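Local coordinates for protein putative cytochrome P450 120 (Synechocystis sp., PDB 2VE3) that binds heme with retinoic acid beside it and probably acts as a cytochrome P450 monooxygenase, inserting oxygen into its substrate, at residues Q146-T151 / G255-T260; L259-S264 / T427-P432; G53-F58 / K338-S343; F76-P81 / G321-I326. All coordinates share one frame; numbering follows the deposited sequence.

Contact 1: residues Q146-T151 / G255-T260; sequences QLRRMT and GHETLT. With HEM (protoporphyrin IX containing Fe), chain C.
R148 and E257 form the charged part of this helix pair. Both terminal nitrogens of the guanidinium close end-on upon a single carboxylate oxygen, R148 NH1 lying 2.9 Å and NH2 3.0 Å from E257 OE1; that oxygen stays in the guanidinium plane, while the two flat groups are turned 50° apart. E175 holds both R148 NE and H256 NE2, fixing the guanidinium beside the imidazole. The hydroxyl part centres on T151, whose chi1 of 64° swings OG1 toward the partner helix. There it bonds H256 ND1 at 3.0 Å, near the ring plane, and T260 OG1 at 2.8 Å. R148 O sits 3.1 Å from H256 CE1 along the same ring edge. Apolar contact is supplied by R148 CG against T260 CG2 (3.5 Å) and T151 CG2 against L259. The helices, 143-159 and 241-272 (the long distal helix, whose AGHET sequence places G255 and T258 against the heme), run roughly antiparallel within the P450 helical core, with helix 394-411 touching both and 121-137 and 170-181 alongside.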
# COMPACT_ATOMS: atom_id res chain seq x y z
N GLN A 146 -4.65 -11.67 12.33
CA GLN A 146 -3.32 -11.90 12.88
C GLN A 146 -2.22 -11.14 12.13
O GLN A 146 -1.34 -10.57 12.76
CB GLN A 146 -2.98 -13.39 12.87
CG GLN A 146 -3.75 -14.21 13.90
CD GLN A 146 -3.54 -13.74 15.33
OE1 GLN A 146 -2.41 -13.68 15.84
NE2 GLN A 146 -4.65 -13.42 15.99
N LEU A 147 -2.28 -11.17 10.80
CA LEU A 147 -1.34 -10.44 9.96
C LEU A 147 -1.43 -8.94 10.24
O LEU A 147 -0.42 -8.27 10.23
CB LEU A 147 -1.58 -10.74 8.48
CG LEU A 147 -1.23 -12.17 8.02
CD1 LEU A 147 -1.89 -12.45 6.68
CD2 LEU A 147 0.29 -12.40 7.93
N ARG A 148 -2.65 -8.46 10.51
CA ARG A 148 -2.90 -7.07 10.87
C ARG A 148 -2.24 -6.70 12.20
O ARG A 148 -1.73 -5.59 12.35
CB ARG A 148 -4.39 -6.75 10.93
CG ARG A 148 -5.06 -6.70 9.57
CD ARG A 148 -6.43 -6.06 9.62
NE ARG A 148 -6.35 -4.62 9.83
CZ ARG A 148 -6.15 -3.71 8.88
NH1 ARG A 148 -6.01 -4.09 7.61
NH2 ARG A 148 -6.08 -2.42 9.20
N ARG A 149 -2.24 -7.64 13.15
CA ARG A 149 -1.57 -7.39 14.44
C ARG A 149 -0.07 -7.29 14.25
O ARG A 149 0.55 -6.35 14.73
CB ARG A 149 -1.93 -8.45 15.48
CG ARG A 149 -3.41 -8.44 15.89
CD ARG A 149 -3.64 -8.96 17.32
NE ARG A 149 -3.86 -7.85 18.26
CZ ARG A 149 -5.05 -7.31 18.53
NH1 ARG A 149 -6.16 -7.78 17.95
NH2 ARG A 149 -5.14 -6.31 19.39
N MET A 150 0.50 -8.25 13.51
CA MET A 150 1.93 -8.29 13.23
C MET A 150 2.43 -7.05 12.50
O MET A 150 3.37 -6.41 12.97
CB MET A 150 2.29 -9.54 12.45
CG MET A 150 3.80 -9.72 12.21
SD MET A 150 4.19 -10.92 10.91
CE MET A 150 3.47 -10.12 9.49
N THR A 151 1.82 -6.72 11.35
CA THR A 151 2.35 -5.63 10.53
C THR A 151 2.28 -4.29 11.26
O THR A 151 3.18 -3.47 11.10
CB THR A 151 1.66 -5.47 9.14
OG1 THR A 151 0.28 -5.12 9.31
CG2 THR A 151 1.80 -6.71 8.30
N GLY A 255 2.72 1.78 6.28
CA GLY A 255 3.59 0.65 6.62
C GLY A 255 2.80 -0.54 7.13
O GLY A 255 3.27 -1.68 7.09
N HIS A 256 1.61 -0.23 7.62
CA HIS A 256 0.70 -1.18 8.24
C HIS A 256 -0.32 -1.71 7.22
O HIS A 256 -0.38 -2.91 6.97
CB HIS A 256 0.02 -0.50 9.44
CG HIS A 256 -1.12 -1.27 10.02
ND1 HIS A 256 -1.08 -2.64 10.20
CD2 HIS A 256 -2.33 -0.87 10.47
CE1 HIS A 256 -2.21 -3.04 10.74
NE2 HIS A 256 -2.99 -1.99 10.91
N GLU A 257 -1.13 -0.83 6.63
CA GLU A 257 -2.22 -1.29 5.75
C GLU A 257 -1.73 -2.01 4.47
O GLU A 257 -2.17 -3.11 4.15
CB GLU A 257 -3.15 -0.14 5.39
CG GLU A 257 -4.35 -0.53 4.49
CD GLU A 257 -5.41 -1.41 5.19
OE1 GLU A 257 -5.39 -1.55 6.44
OE2 GLU A 257 -6.26 -1.96 4.45
N THR A 258 -0.79 -1.40 3.76
CA THR A 258 -0.36 -1.98 2.48
C THR A 258 0.25 -3.37 2.73
O THR A 258 -0.03 -4.32 2.00
CB THR A 258 0.64 -1.04 1.72
OG1 THR A 258 1.84 -0.89 2.48
CG2 THR A 258 0.01 0.36 1.50
N LEU A 259 1.06 -3.48 3.78
CA LEU A 259 1.73 -4.74 4.07
C LEU A 259 0.80 -5.82 4.55
O LEU A 259 1.04 -6.99 4.28
CB LEU A 259 2.92 -4.54 5.03
CG LEU A 259 4.09 -4.24 4.10
CD1 LEU A 259 4.86 -3.01 4.52
CD2 LEU A 259 4.97 -5.50 3.88
N THR A 260 -0.26 -5.45 5.27
CA THR A 260 -1.33 -6.40 5.58
C THR A 260 -1.90 -7.08 4.32
O THR A 260 -2.01 -8.29 4.27
CB THR A 260 -2.45 -5.71 6.34
OG1 THR A 260 -2.01 -5.41 7.67
CG2 THR A 260 -3.65 -6.61 6.40
CHA HEM C . 2.82 6.34 -2.37
CHB HEM C . 1.78 1.65 -3.15
CHC HEM C . 4.03 0.45 1.00
CHD HEM C . 4.57 5.13 2.06
C1A HEM C . 2.34 5.18 -2.98
C2A HEM C . 1.65 5.07 -4.25
C3A HEM C . 1.38 3.76 -4.46
C4A HEM C . 1.88 3.02 -3.32
CMA HEM C . 0.66 3.13 -5.66
CAA HEM C . 1.34 6.24 -5.20
CBA HEM C . -0.05 6.84 -4.97
CGA HEM C . -0.15 8.08 -5.84
O1A HEM C . -0.10 7.92 -7.09
O2A HEM C . -0.30 9.21 -5.28
C1B HEM C . 2.34 0.92 -2.12
C2B HEM C . 2.40 -0.54 -2.02
C3B HEM C . 3.03 -0.87 -0.88
C4B HEM C . 3.37 0.36 -0.22
CMB HEM C . 1.83 -1.50 -3.09
CAB HEM C . 3.34 -2.28 -0.28
CBB HEM C . 3.65 -3.35 -1.04
C1C HEM C . 4.42 1.60 1.64
C2C HEM C . 5.19 1.68 2.87
C3C HEM C . 5.35 2.98 3.17
C4C HEM C . 4.66 3.75 2.14
CMC HEM C . 5.76 0.46 3.65
CAC HEM C . 6.14 3.58 4.37
CBC HEM C . 5.71 3.54 5.63
C1D HEM C . 4.07 5.88 1.01
C2D HEM C . 3.90 7.31 1.06
C3D HEM C . 3.35 7.69 -0.32
C4D HEM C . 3.27 6.46 -1.07
CMD HEM C . 4.21 8.24 2.26
CAD HEM C . 2.97 9.10 -0.83
CBD HEM C . 4.06 9.56 -1.80
CGD HEM C . 3.76 10.95 -2.31
O1D HEM C . 4.69 11.55 -2.91
O2D HEM C . 2.62 11.48 -2.12
NA HEM C . 2.46 3.92 -2.45
NB HEM C . 2.93 1.43 -0.99
NC HEM C . 4.10 2.88 1.22
ND HEM C . 3.70 5.41 -0.25
FE HEM C . 3.57 3.36 -0.73

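Contact 2: residues L259-S264 / T427-P432; sequences LTSALS and TPSPRP. With REA (retinoic acid), chain D.
S261 sets its hydroxyl over one face of the P430 pyrrolidine ring, with OG 3.5 Å from P430 CD and 3.8 Å from its CB. The guanidinium of R431 turns away from the helix; T427 OG1 accepts from R431 NH2 at 2.8 Å across the turn, 20° out of the guanidinium plane. Extension of S261 OG away from its own backbone N (chi1 -176°) also brings it 3.0 Å from P430 O, although its proton has another acceptor within range. A water donates to that same carbonyl and to S264 OG, bridging P430 to the next turn of the helix. Beneath the hydroxyl, S261 CB packs on S429 CB at 3.7 Å, while S429 OG turns to P317 O. The peptide before P428 is cis, and P428 O comes 3.7 Å from C11 of retinoic acid. Here the long distal helix backs the turn of the small hairpin 424-432, a placement consistent with substrate recognition site 6 of P450s.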
# COMPACT_ATOMS: atom_id res chain seq x y z
N LEU A 259 1.06 -3.48 3.78
CA LEU A 259 1.73 -4.74 4.07
C LEU A 259 0.80 -5.82 4.55
O LEU A 259 1.04 -6.99 4.28
CB LEU A 259 2.92 -4.54 5.03
CG LEU A 259 4.09 -4.24 4.10
CD1 LEU A 259 4.86 -3.01 4.52
CD2 LEU A 259 4.97 -5.50 3.88
N THR A 260 -0.26 -5.45 5.27
CA THR A 260 -1.33 -6.40 5.58
C THR A 260 -1.90 -7.08 4.32
O THR A 260 -2.01 -8.29 4.27
CB THR A 260 -2.45 -5.71 6.34
OG1 THR A 260 -2.01 -5.41 7.67
CG2 THR A 260 -3.65 -6.61 6.40
N SER A 261 -2.25 -6.28 3.32
CA SER A 261 -2.70 -6.79 2.03
C SER A 261 -1.63 -7.66 1.30
O SER A 261 -1.91 -8.80 0.92
CB SER A 261 -3.21 -5.64 1.16
OG SER A 261 -3.73 -6.12 -0.06
N ALA A 262 -0.41 -7.13 1.14
CA ALA A 262 0.63 -7.86 0.41
C ALA A 262 0.89 -9.24 1.02
O ALA A 262 1.02 -10.22 0.29
CB ALA A 262 1.92 -7.04 0.31
N LEU A 263 0.93 -9.31 2.35
CA LEU A 263 1.26 -10.58 3.04
C LEU A 263 0.11 -11.56 3.11
O LEU A 263 0.36 -12.76 3.09
CB LEU A 263 1.82 -10.35 4.45
CG LEU A 263 2.99 -9.39 4.67
CD1 LEU A 263 3.37 -9.45 6.14
CD2 LEU A 263 4.20 -9.66 3.77
N SER A 264 -1.14 -11.08 3.24
CA SER A 264 -2.30 -11.97 3.09
C SER A 264 -2.34 -12.52 1.66
O SER A 264 -2.64 -13.70 1.47
CB SER A 264 -3.64 -11.33 3.44
OG SER A 264 -3.82 -10.08 2.80
N THR A 427 -11.55 -2.84 1.33
CA THR A 427 -11.97 -1.74 2.23
C THR A 427 -10.86 -1.24 3.20
O THR A 427 -10.96 -1.43 4.42
CB THR A 427 -13.20 -2.12 3.09
OG1 THR A 427 -12.87 -3.27 3.89
CG2 THR A 427 -14.43 -2.41 2.22
N PRO A 428 -9.84 -0.55 2.68
CA PRO A 428 -9.61 -0.12 1.32
C PRO A 428 -8.52 -0.89 0.55
O PRO A 428 -8.08 -0.41 -0.50
CB PRO A 428 -9.17 1.32 1.53
CG PRO A 428 -8.37 1.27 2.83
CD PRO A 428 -8.81 -0.00 3.57
N SER A 429 -8.11 -2.06 1.06
CA SER A 429 -7.10 -2.94 0.44
C SER A 429 -7.62 -4.36 0.25
O SER A 429 -8.40 -4.83 1.08
CB SER A 429 -5.86 -3.02 1.34
OG SER A 429 -4.88 -2.12 0.92
N PRO A 430 -7.17 -5.07 -0.81
CA PRO A 430 -7.61 -6.48 -0.96
C PRO A 430 -7.41 -7.36 0.27
O PRO A 430 -6.33 -7.39 0.84
CB PRO A 430 -6.77 -6.98 -2.15
CG PRO A 430 -6.44 -5.77 -2.92
CD PRO A 430 -6.29 -4.65 -1.92
N ARG A 431 -8.47 -8.06 0.68
CA ARG A 431 -8.42 -9.08 1.74
C ARG A 431 -9.39 -10.21 1.37
O ARG A 431 -10.40 -9.94 0.74
CB ARG A 431 -8.78 -8.48 3.12
CG ARG A 431 -10.16 -7.82 3.20
CD ARG A 431 -10.39 -6.97 4.47
NE ARG A 431 -11.63 -6.18 4.31
CZ ARG A 431 -12.81 -6.53 4.81
NH1 ARG A 431 -12.92 -7.64 5.55
NH2 ARG A 431 -13.90 -5.78 4.59
N PRO A 432 -9.07 -11.47 1.74
CA PRO A 432 -10.03 -12.55 1.52
C PRO A 432 -11.25 -12.42 2.46
O PRO A 432 -11.08 -12.14 3.65
CB PRO A 432 -9.22 -13.81 1.86
CG PRO A 432 -8.18 -13.34 2.81
CD PRO A 432 -7.82 -11.95 2.37
C1 REA D . -0.84 5.06 0.44
C2 REA D . 0.00 6.16 1.08
C3 REA D . -0.38 7.52 0.50
C4 REA D . -1.81 7.88 0.91
C5 REA D . -2.77 6.72 0.77
C6 REA D . -2.33 5.41 0.56
C7 REA D . -3.34 4.34 0.47
C8 REA D . -4.10 4.17 -0.76
C9 REA D . -5.22 3.20 -0.77
C10 REA D . -6.20 3.38 -1.82
C11 REA D . -6.75 2.31 -2.63
C12 REA D . -7.36 2.81 -3.86
C13 REA D . -8.68 2.38 -4.32
C14 REA D . -9.03 2.89 -5.59
C15 REA D . -9.94 2.25 -6.52
C16 REA D . -0.49 4.93 -1.06
C17 REA D . -0.49 3.76 1.17
C18 REA D . -4.25 7.02 0.89
C19 REA D . -5.36 2.10 0.25
C20 REA D . -9.56 1.49 -3.49
O1 REA D . -10.42 1.13 -6.27
O2 REA D . -10.24 2.82 -7.58
O HOH W 1 -4.96 -10.15 0.15

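Contact 3: residues G53-F58 / K338-S343; sequences GKNVIF and KGWLVS
N55 and L341 begin a parallel ladder in which backbone donors and acceptors are met in alternation. L341 N bonds N55 O at 2.9 Å; L341 O then takes I57 N at 2.7 Å, and I57 O takes S343 N at 2.8 Å. The intervening residues turn their polar atoms outward to the flanking strands: V56 pairs with T49 and F58 with F47 on one side, V342 with R323 on the other. CA-H...O contacts, such as V56 CA to L341 O at 3.2 Å, fill in between the N-H bonds. Side-chain polar groups are satisfied outside the pair, N55 OD1 by R50 NE and S343 OG by Q345 NE2 and G321 O.

N55 CB rests over the six-membered ring of W340, 3.8 Å from its centroid and 18° off the normal. The amide of N55, its plane turned 61° from the ring, brings ND2 to 3.7 Å from both W340 NE1 and CE2, and I57 CG1 meets the edge of the indole. On the other sheet face S343 CB stands 4.0 Å over the centre of F58, a retinoic acid pocket residue. V56 and L341 share this face, V56 CG2 touching L341 CB. With its amides paired on both sides and CH-pi contacts on both faces, the join is held chiefly by neutral backbone bonds and carbon contacts, leaving charge little part in it.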
# COMPACT_ATOMS: atom_id res chain seq x y z
N GLY A 53 -18.31 14.39 -5.15
CA GLY A 53 -18.54 15.71 -5.74
C GLY A 53 -17.65 16.11 -6.90
O GLY A 53 -17.79 17.23 -7.39
N LYS A 54 -16.74 15.23 -7.32
CA LYS A 54 -15.85 15.49 -8.47
C LYS A 54 -16.12 14.58 -9.67
O LYS A 54 -16.33 13.37 -9.52
CB LYS A 54 -14.36 15.35 -8.09
CG LYS A 54 -13.90 16.15 -6.90
CD LYS A 54 -13.52 17.57 -7.28
CE LYS A 54 -13.61 18.47 -6.08
NZ LYS A 54 -13.11 17.77 -4.86
N ASN A 55 -16.06 15.17 -10.85
CA ASN A 55 -16.07 14.44 -12.12
C ASN A 55 -14.73 13.76 -12.30
O ASN A 55 -13.68 14.41 -12.23
CB ASN A 55 -16.35 15.42 -13.26
CG ASN A 55 -17.73 16.08 -13.13
OD1 ASN A 55 -18.67 15.51 -12.55
ND2 ASN A 55 -17.86 17.28 -13.67
N VAL A 56 -14.76 12.44 -12.52
CA VAL A 56 -13.53 11.63 -12.55
C VAL A 56 -13.46 10.77 -13.82
O VAL A 56 -14.44 10.12 -14.18
CB VAL A 56 -13.41 10.72 -11.28
CG1 VAL A 56 -12.00 10.09 -11.16
CG2 VAL A 56 -13.73 11.50 -9.97
N ILE A 57 -12.30 10.78 -14.48
CA ILE A 57 -12.04 9.89 -15.61
C ILE A 57 -11.12 8.76 -15.15
O ILE A 57 -10.05 9.01 -14.62
CB ILE A 57 -11.41 10.65 -16.82
CG1 ILE A 57 -12.31 11.82 -17.24
CG2 ILE A 57 -11.16 9.70 -18.01
CD1 ILE A 57 -11.82 12.61 -18.45
N PHE A 58 -11.58 7.52 -15.30
CA PHE A 58 -10.77 6.34 -15.00
C PHE A 58 -10.02 5.85 -16.25
O PHE A 58 -10.63 5.60 -17.30
CB PHE A 58 -11.65 5.22 -14.45
CG PHE A 58 -11.99 5.33 -12.97
CD1 PHE A 58 -11.75 4.26 -12.12
CD2 PHE A 58 -12.59 6.48 -12.45
CE1 PHE A 58 -12.08 4.34 -10.75
CE2 PHE A 58 -12.92 6.56 -11.10
CZ PHE A 58 -12.67 5.49 -10.26
N LYS A 338 -9.94 20.57 -17.78
CA LYS A 338 -9.31 21.21 -16.62
C LYS A 338 -10.20 21.15 -15.36
O LYS A 338 -11.39 21.46 -15.41
CB LYS A 338 -8.95 22.66 -16.98
CG LYS A 338 -8.54 23.52 -15.80
CD LYS A 338 -7.80 24.76 -16.24
CE LYS A 338 -7.42 25.60 -15.04
NZ LYS A 338 -8.63 26.14 -14.36
N GLY A 339 -9.61 20.74 -14.24
CA GLY A 339 -10.33 20.71 -12.96
C GLY A 339 -11.08 19.43 -12.67
O GLY A 339 -11.53 19.19 -11.53
N TRP A 340 -11.26 18.60 -13.69
CA TRP A 340 -11.79 17.26 -13.50
C TRP A 340 -10.64 16.44 -12.94
O TRP A 340 -9.47 16.82 -13.08
CB TRP A 340 -12.21 16.66 -14.83
CG TRP A 340 -13.51 17.14 -15.40
CD1 TRP A 340 -14.03 18.41 -15.37
CD2 TRP A 340 -14.42 16.35 -16.17
NE1 TRP A 340 -15.24 18.44 -16.04
CE2 TRP A 340 -15.49 17.19 -16.55
CE3 TRP A 340 -14.45 15.00 -16.56
CZ2 TRP A 340 -16.58 16.72 -17.31
CZ3 TRP A 340 -15.52 14.54 -17.30
CH2 TRP A 340 -16.57 15.40 -17.67
N LEU A 341 -10.97 15.31 -12.32
CA LEU A 341 -9.98 14.36 -11.84
C LEU A 341 -9.77 13.18 -12.80
O LEU A 341 -10.69 12.77 -13.50
CB LEU A 341 -10.39 13.80 -10.48
CG LEU A 341 -9.89 14.41 -9.19
CD1 LEU A 341 -9.99 15.93 -9.18
CD2 LEU A 341 -10.67 13.79 -8.03
N VAL A 342 -8.55 12.65 -12.79
CA VAL A 342 -8.20 11.41 -13.46
C VAL A 342 -7.79 10.43 -12.38
O VAL A 342 -7.09 10.79 -11.42
CB VAL A 342 -7.01 11.61 -14.45
CG1 VAL A 342 -6.70 10.33 -15.21
CG2 VAL A 342 -7.30 12.72 -15.41
N SER A 343 -8.23 9.18 -12.52
CA SER A 343 -7.79 8.09 -11.65
C SER A 343 -7.10 7.01 -12.46
O SER A 343 -7.67 6.49 -13.43
CB SER A 343 -8.98 7.46 -10.93
OG SER A 343 -8.55 6.41 -10.08

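Contact 4: residues F76-P81 / G321-I326; sequences FQATWP and GFRELI. With HEM (protoporphyrin IX containing Fe), chain C; REA (retinoic acid), chain D.
W80 and F322 pack in a tight part of this antiparallel pair, next to both ligands. W80 CE3 lies 3.8 Å from F322 CD2, the planes being 65° apart, and P81 CD also touches F322. One face of the indole carries C18 of retinoic acid; over the opposite face sits a water that accepts from F322 N at 2.7 Å and lies close to T79 O. F322 O is gripped from both faces of its carbonyl plane, by T79 N and by R323 NH1, the latter at 3.0 Å. A bend at chi2 (-71°) folds the R323 chain past A78, R323 CD lying 3.7 Å from A78 CA, and delivers the guanidinium edge-on to a heme propionate: NH2 bonds O1A at 2.7 Å, whereas NH1 makes weak bonds to both propionate oxygens. Packing stays close farther along this face, where F76 CE1 meets L325 CD2 at 3.4 Å.

The loose side is the opposite face, at Q77, E324 and I326. Backbone bonds join the strands here, E324 N reaching Q77 O at 2.7 Å and Q77 N returning to E324 O, but the partly exposed Q77 and E324 side chains merely run side by side, their ends 4.1 Å apart (OE1 to OE1), and I326 CG2 rests loosely on Q77 CB. The chemistry thus grades from polar side chains at the rim to buried R323, which pairs with the heme propionate from within the sheet and whose charge that group probably offsets in large part.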
# COMPACT_ATOMS: atom_id res chain seq x y z
N PHE A 76 -0.63 17.54 -13.93
CA PHE A 76 -1.29 16.71 -12.92
C PHE A 76 -0.91 17.08 -11.49
O PHE A 76 0.27 17.25 -11.15
CB PHE A 76 -1.05 15.22 -13.20
CG PHE A 76 -1.56 14.77 -14.54
CD1 PHE A 76 -2.93 14.75 -14.81
CD2 PHE A 76 -0.68 14.38 -15.55
CE1 PHE A 76 -3.42 14.34 -16.04
CE2 PHE A 76 -1.17 13.97 -16.79
CZ PHE A 76 -2.54 13.96 -17.03
N GLN A 77 -1.93 17.22 -10.65
CA GLN A 77 -1.74 17.56 -9.25
C GLN A 77 -2.36 16.44 -8.43
O GLN A 77 -3.56 16.21 -8.54
CB GLN A 77 -2.43 18.90 -8.96
CG GLN A 77 -2.45 19.34 -7.51
CD GLN A 77 -2.63 20.84 -7.39
OE1 GLN A 77 -3.74 21.32 -7.10
NE2 GLN A 77 -1.55 21.60 -7.64
N ALA A 78 -1.55 15.74 -7.63
CA ALA A 78 -2.06 14.62 -6.84
C ALA A 78 -3.20 15.01 -5.90
O ALA A 78 -3.23 16.10 -5.34
CB ALA A 78 -0.95 13.92 -6.07
N THR A 79 -4.15 14.10 -5.74
CA THR A 79 -5.23 14.33 -4.81
C THR A 79 -5.75 13.00 -4.26
O THR A 79 -5.31 11.93 -4.67
CB THR A 79 -6.34 15.20 -5.46
OG1 THR A 79 -7.18 15.75 -4.44
CG2 THR A 79 -7.16 14.38 -6.46
N TRP A 80 -6.67 13.09 -3.31
CA TRP A 80 -7.29 11.92 -2.71
C TRP A 80 -8.75 12.28 -2.45
O TRP A 80 -9.06 13.46 -2.34
CB TRP A 80 -6.56 11.51 -1.42
CG TRP A 80 -5.20 10.82 -1.67
CD1 TRP A 80 -3.95 11.34 -1.45
CD2 TRP A 80 -4.99 9.51 -2.23
NE1 TRP A 80 -2.99 10.43 -1.82
CE2 TRP A 80 -3.59 9.30 -2.29
CE3 TRP A 80 -5.85 8.49 -2.67
CZ2 TRP A 80 -3.03 8.12 -2.78
CZ3 TRP A 80 -5.29 7.31 -3.15
CH2 TRP A 80 -3.90 7.13 -3.20
N PRO A 81 -9.64 11.28 -2.39
CA PRO A 81 -11.04 11.50 -1.98
C PRO A 81 -11.20 12.36 -0.70
O PRO A 81 -10.34 12.36 0.17
CB PRO A 81 -11.56 10.08 -1.78
CG PRO A 81 -10.75 9.25 -2.75
CD PRO A 81 -9.39 9.87 -2.73
N GLY A 321 -4.51 5.73 -7.76
CA GLY A 321 -4.30 7.09 -7.26
C GLY A 321 -5.18 8.05 -8.03
O GLY A 321 -5.86 7.66 -8.97
N PHE A 322 -5.16 9.32 -7.63
CA PHE A 322 -6.01 10.37 -8.21
C PHE A 322 -5.22 11.65 -8.47
O PHE A 322 -4.30 11.98 -7.72
CB PHE A 322 -7.21 10.66 -7.31
CG PHE A 322 -8.02 9.44 -7.00
CD1 PHE A 322 -9.18 9.17 -7.72
CD2 PHE A 322 -7.62 8.56 -6.00
CE1 PHE A 322 -9.93 8.02 -7.43
CE2 PHE A 322 -8.36 7.41 -5.71
CZ PHE A 322 -9.51 7.14 -6.42
N ARG A 323 -5.58 12.33 -9.56
CA ARG A 323 -4.90 13.56 -10.00
C ARG A 323 -5.95 14.55 -10.46
O ARG A 323 -6.91 14.17 -11.11
CB ARG A 323 -3.95 13.26 -11.18
CG ARG A 323 -2.88 12.20 -10.91
CD ARG A 323 -1.79 12.68 -9.96
NE ARG A 323 -0.70 11.71 -9.80
CZ ARG A 323 -0.65 10.76 -8.87
NH1 ARG A 323 -1.62 10.62 -7.97
NH2 ARG A 323 0.40 9.94 -8.81
N GLU A 324 -5.78 15.82 -10.10
CA GLU A 324 -6.59 16.88 -10.69
C GLU A 324 -5.90 17.35 -11.96
O GLU A 324 -4.68 17.52 -11.99
CB GLU A 324 -6.78 18.06 -9.73
CG GLU A 324 -7.76 19.10 -10.28
CD GLU A 324 -7.88 20.36 -9.45
OE1 GLU A 324 -7.58 20.33 -8.23
OE2 GLU A 324 -8.30 21.40 -10.02
N LEU A 325 -6.67 17.57 -13.02
CA LEU A 325 -6.13 18.21 -14.21
C LEU A 325 -6.04 19.71 -13.96
O LEU A 325 -7.04 20.34 -13.65
CB LEU A 325 -7.01 17.92 -15.42
CG LEU A 325 -6.94 16.51 -16.01
CD1 LEU A 325 -8.34 16.07 -16.46
CD2 LEU A 325 -5.92 16.44 -17.15
N ILE A 326 -4.83 20.26 -14.05
CA ILE A 326 -4.64 21.71 -13.88
C ILE A 326 -4.46 22.42 -15.22
O ILE A 326 -4.58 23.65 -15.32
CB ILE A 326 -3.53 22.07 -12.84
CG1 ILE A 326 -2.19 21.43 -13.21
CG2 ILE A 326 -3.96 21.64 -11.43
CD1 ILE A 326 -0.99 22.11 -12.57
CHA HEM C . 2.82 6.34 -2.37
CHB HEM C . 1.78 1.65 -3.15
CHC HEM C . 4.03 0.45 1.00
CHD HEM C . 4.57 5.13 2.06
C1A HEM C . 2.34 5.18 -2.98
C2A HEM C . 1.65 5.07 -4.25
C3A HEM C . 1.38 3.76 -4.46
C4A HEM C . 1.88 3.02 -3.32
CMA HEM C . 0.66 3.13 -5.66
CAA HEM C . 1.34 6.24 -5.20
CBA HEM C . -0.05 6.84 -4.97
CGA HEM C . -0.15 8.08 -5.84
O1A HEM C . -0.10 7.92 -7.09
O2A HEM C . -0.30 9.21 -5.28
C1B HEM C . 2.34 0.92 -2.12
C2B HEM C . 2.40 -0.54 -2.02
C3B HEM C . 3.03 -0.87 -0.88
C4B HEM C . 3.37 0.36 -0.22
CMB HEM C . 1.83 -1.50 -3.09
CAB HEM C . 3.34 -2.28 -0.28
CBB HEM C . 3.65 -3.35 -1.04
C1C HEM C . 4.42 1.60 1.64
C2C HEM C . 5.19 1.68 2.87
C3C HEM C . 5.35 2.98 3.17
C4C HEM C . 4.66 3.75 2.14
CMC HEM C . 5.76 0.46 3.65
CAC HEM C . 6.14 3.58 4.37
CBC HEM C . 5.71 3.54 5.63
C1D HEM C . 4.07 5.88 1.01
C2D HEM C . 3.90 7.31 1.06
C3D HEM C . 3.35 7.69 -0.32
C4D HEM C . 3.27 6.46 -1.07
CMD HEM C . 4.21 8.24 2.26
CAD HEM C . 2.97 9.10 -0.83
CBD HEM C . 4.06 9.56 -1.80
CGD HEM C . 3.76 10.95 -2.31
O1D HEM C . 4.69 11.55 -2.91
O2D HEM C . 2.62 11.48 -2.12
NA HEM C . 2.46 3.92 -2.45
NB HEM C . 2.93 1.43 -0.99
NC HEM C . 4.10 2.88 1.22
ND HEM C . 3.70 5.41 -0.25
FE HEM C . 3.57 3.36 -0.73
C1 REA D . -0.84 5.06 0.44
C2 REA D . 0.00 6.16 1.08
C3 REA D . -0.38 7.52 0.50
C4 REA D . -1.81 7.88 0.91
C5 REA D . -2.77 6.72 0.77
C6 REA D . -2.33 5.41 0.56
C7 REA D . -3.34 4.34 0.47
C8 REA D . -4.10 4.17 -0.76
C9 REA D . -5.22 3.20 -0.77
C10 REA D . -6.20 3.38 -1.82
C11 REA D . -6.75 2.31 -2.63
C12 REA D . -7.36 2.81 -3.86
C13 REA D . -8.68 2.38 -4.32
C14 REA D . -9.03 2.89 -5.59
C15 REA D . -9.94 2.25 -6.52
C16 REA D . -0.49 4.93 -1.06
C17 REA D . -0.49 3.76 1.17
C18 REA D . -4.25 7.02 0.89
C19 REA D . -5.36 2.10 0.25
C20 REA D . -9.56 1.49 -3.49
O1 REA D . -10.42 1.13 -6.27
O2 REA D . -10.24 2.82 -7.58
O HOH W 2 -3.68 10.07 -5.49

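Overall arrangement
From the N terminus, the first segment to take part is 53-58, which waits until 338-343 for its partner, so contact 3 closes a loop of some 280 residues. Contact 4 (76-81 with 321-326) nests inside it, and contact 1 (146-151 with 255-260) nests inside contact 4. Contact 2 starts on helix 241-272 where contact 1 ends, sharing L259 and T260, and runs to 427-432, crossing both contacts 3 and 4. Contacts 3 and 4 adjoin in one sheet, where strands 341-345 and 320-325 are neighbours; contacts 1 and 2 adjoin on the long helix. Heme touches both contacts 1 and 4; retinoic acid touches residues of all four, so the ligands span sheet and helical core.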